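Local coordinates for single-stranded DNA-binding protein (Mycobacterium smegmatis, PDB 5GQO), which probably binds single-stranded DNA, as the second, paralogous SSB of this mycobacterium, through an OB-fold domain that assembles as a tetramer, at residues B[38-41]-B[46-49]. Residues are numbered along the deposited sequence; the frame is centred on the assembly and turned at random.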
ATOM      1  N   PRO B  38     -15.758 -12.696  16.070  1.00 50.35           N
ATOM      2  CA  PRO B  38     -14.464 -13.297  15.976  1.00 50.17           C
ATOM      3  C   PRO B  38     -14.357 -14.638  16.708  1.00 56.22           C
ATOM      4  O   PRO B  38     -15.088 -14.906  17.649  1.00 57.00           O
ATOM      5  CB  PRO B  38     -13.564 -12.265  16.608  1.00 51.96           C
ATOM      6  CG  PRO B  38     -14.251 -10.975  16.389  1.00 57.06           C
ATOM      7  CD  PRO B  38     -15.703 -11.299  16.525  1.00 54.66           C
ATOM      8  N   VAL B  39     -13.405 -15.437  16.256  1.00 58.57           N
ATOM      9  CA  VAL B  39     -13.181 -16.786  16.701  1.00 60.05           C
ATOM     10  C   VAL B  39     -11.784 -16.855  17.324  1.00 53.25           C
ATOM     11  O   VAL B  39     -10.832 -16.386  16.718  1.00 50.07           O
ATOM     12  CB  VAL B  39     -13.303 -17.717  15.467  1.00 62.65           C
ATOM     13  CG1 VAL B  39     -12.674 -19.082  15.708  1.00 64.02           C
ATOM     14  CG2 VAL B  39     -14.775 -17.842  15.075  1.00 56.92           C
ATOM     15  N   ARG B  40     -11.686 -17.345  18.559  1.00 47.96           N
ATOM     16  CA  ARG B  40     -10.413 -17.576  19.187  1.00 52.97           C
ATOM     17  C   ARG B  40     -10.021 -19.054  19.047  1.00 55.60           C
ATOM     18  O   ARG B  40     -10.861 -19.941  19.112  1.00 60.93           O
ATOM     19  CB  ARG B  40     -10.427 -17.228  20.653  1.00 57.60           C
ATOM     20  CG  ARG B  40      -9.036 -17.474  21.268  1.00 75.61           C
ATOM     21  CD  ARG B  40      -8.891 -17.146  22.739  1.00 86.55           C
ATOM     22  NE  ARG B  40      -9.844 -16.118  23.138  1.00102.95           N
ATOM     23  CZ  ARG B  40      -9.854 -14.858  22.698  1.00102.70           C
ATOM     24  NH1 ARG B  40     -10.803 -14.044  23.126  1.00 91.22           N
ATOM     25  NH2 ARG B  40      -8.947 -14.410  21.823  1.00113.72           N
ATOM     26  N   LEU B  41      -8.736 -19.282  18.833  1.00 51.96           N
ATOM     27  CA  LEU B  41      -8.150 -20.603  18.786  1.00 53.43           C
ATOM     28  C   LEU B  41      -6.793 -20.540  19.474  1.00 50.98           C
ATOM     29  O   LEU B  41      -6.030 -19.575  19.262  1.00 46.00           O
ATOM     30  CB  LEU B  41      -8.015 -21.045  17.346  1.00 55.49           C
ATOM     31  CG  LEU B  41      -9.354 -21.226  16.641  1.00 62.94           C
ATOM     32  CD1 LEU B  41      -9.114 -21.480  15.157  1.00 67.98           C
ATOM     33  CD2 LEU B  41     -10.152 -22.371  17.259  1.00 63.36           C
ATOM     34  N   GLN B  46       0.496 -19.999  21.849  1.00 85.63           N
ATOM     35  CA  GLN B  46       0.057 -19.008  20.866  1.00 79.24           C
ATOM     36  C   GLN B  46      -1.453 -18.869  20.753  1.00 69.14           C
ATOM     37  O   GLN B  46      -2.187 -19.810  20.961  1.00 68.36           O
ATOM     38  CB  GLN B  46       0.569 -19.384  19.476  1.00 80.98           C
ATOM     39  CG  GLN B  46       1.798 -18.637  19.019  1.00 84.59           C
ATOM     40  CD  GLN B  46       1.369 -17.376  18.304  1.00 88.10           C
ATOM     41  OE1 GLN B  46       0.774 -16.457  18.905  1.00 70.06           O
ATOM     42  NE2 GLN B  46       1.629 -17.333  17.009  1.00 95.48           N
ATOM     43  N   GLU B  47      -1.894 -17.700  20.335  1.00 60.27           N
ATOM     44  CA  GLU B  47      -3.320 -17.420  20.237  1.00 63.13           C
ATOM     45  C   GLU B  47      -3.643 -16.826  18.877  1.00 55.60           C
ATOM     46  O   GLU B  47      -2.924 -15.945  18.401  1.00 43.15           O
ATOM     47  CB  GLU B  47      -3.677 -16.404  21.302  1.00 70.99           C
ATOM     48  CG  GLU B  47      -5.125 -16.444  21.805  1.00 79.21           C
ATOM     49  CD  GLU B  47      -5.370 -15.378  22.877  1.00 84.27           C
ATOM     50  OE1 GLU B  47      -4.507 -15.247  23.772  1.00 83.00           O
ATOM     51  OE2 GLU B  47      -6.379 -14.632  22.809  1.00 86.14           O
ATOM     52  N   LEU B  48      -4.727 -17.295  18.284  1.00 49.18           N
ATOM     53  CA  LEU B  48      -5.234 -16.749  17.061  1.00 49.47           C
ATOM     54  C   LEU B  48      -6.608 -16.142  17.324  1.00 51.76           C
ATOM     55  O   LEU B  48      -7.455 -16.773  17.964  1.00 46.72           O
ATOM     56  CB  LEU B  48      -5.406 -17.846  16.012  1.00 51.96           C
ATOM     57  CG  LEU B  48      -6.110 -17.430  14.698  1.00 49.77           C
ATOM     58  CD1 LEU B  48      -5.286 -16.374  13.982  1.00 52.08           C
ATOM     59  CD2 LEU B  48      -6.335 -18.632  13.814  1.00 51.46           C
ATOM     60  N   TYR B  49      -6.843 -14.968  16.744  1.00 47.69           N
ATOM     61  CA  TYR B  49      -8.144 -14.354  16.759  1.00 41.76           C
ATOM     62  C   TYR B  49      -8.424 -13.896  15.372  1.00 40.25           C
ATOM     63  O   TYR B  49      -7.694 -13.107  14.786  1.00 47.57           O
ATOM     64  CB  TYR B  49      -8.098 -13.188  17.693  1.00 46.53           C
ATOM     65  CG  TYR B  49      -9.426 -12.717  18.178  1.00 51.86           C
ATOM     66  CD1 TYR B  49     -10.194 -13.507  19.014  1.00 57.60           C
ATOM     67  CD2 TYR B  49      -9.896 -11.443  17.856  1.00 52.18           C
ATOM     68  CE1 TYR B  49     -11.410 -13.054  19.490  1.00 62.72           C
ATOM     69  CE2 TYR B  49     -11.097 -10.981  18.325  1.00 53.29           C
ATOM     70  CZ  TYR B  49     -11.854 -11.790  19.140  1.00 63.82           C
ATOM     71  OH  TYR B  49     -13.049 -11.337  19.633  1.00 65.64           O
TER
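Arg40 and Glu47 meet across two antiparallel strands in a salt bridge, Arg40 NH2 lying 2.8 Å from Glu47 OE2. The guanidinium and carboxylate planes stand 87° apart, so one nitrogen and one oxygen make the link instead of a flat, two-pronged pairing. Arginine suits this place because its long chain runs out extended through CG and CD, CG anti to the backbone N (chi1 -179°), then bends at chi3, folding the charged group back over the neighbouring strand. There it also meets Tyr49, whose broad ring can serve both Arg40 and a helix: Arg40 NH2 is 3.2 Å from Tyr49 CD1, and the guanidinium and ring planes are only 10° from parallel. Compact, apolar Pro38 lies over one ring face, just before stretch 39-41 of strand 33-43, though its closeness there is doubtful. Pro38 is seen to bind calcium in this protein, but none is bound to this chain here.

Leu41 and Leu48 form a hydrogen-bonded pair, with Leu41 N giving to Leu48 O at 2.9 Å and Leu48 N to Leu41 O at 2.8 Å. Arg40 and Tyr49, the adjoining non-hydrogen-bonded pair, share one face of the sheet, as the leucines share the reverse one, Leu41 CD1 being 4.2 Å from Leu48 CD2.

Glu47 holds a second cation through OE1, which pairs with Arg84 of helix 80-89; a carboxylate shared by two arginines is probably kept ionised. Tyr49 packs on Ala83, Val86 and Ser87 of that helix, while Leu48, apolar as its burial favours, touches Asn77 and Trp79 on strand 73-79. Strands 33-43 and 46-55 form a beta hairpin, here packed against helix 80-89, in the curled beta-barrel of the OB fold.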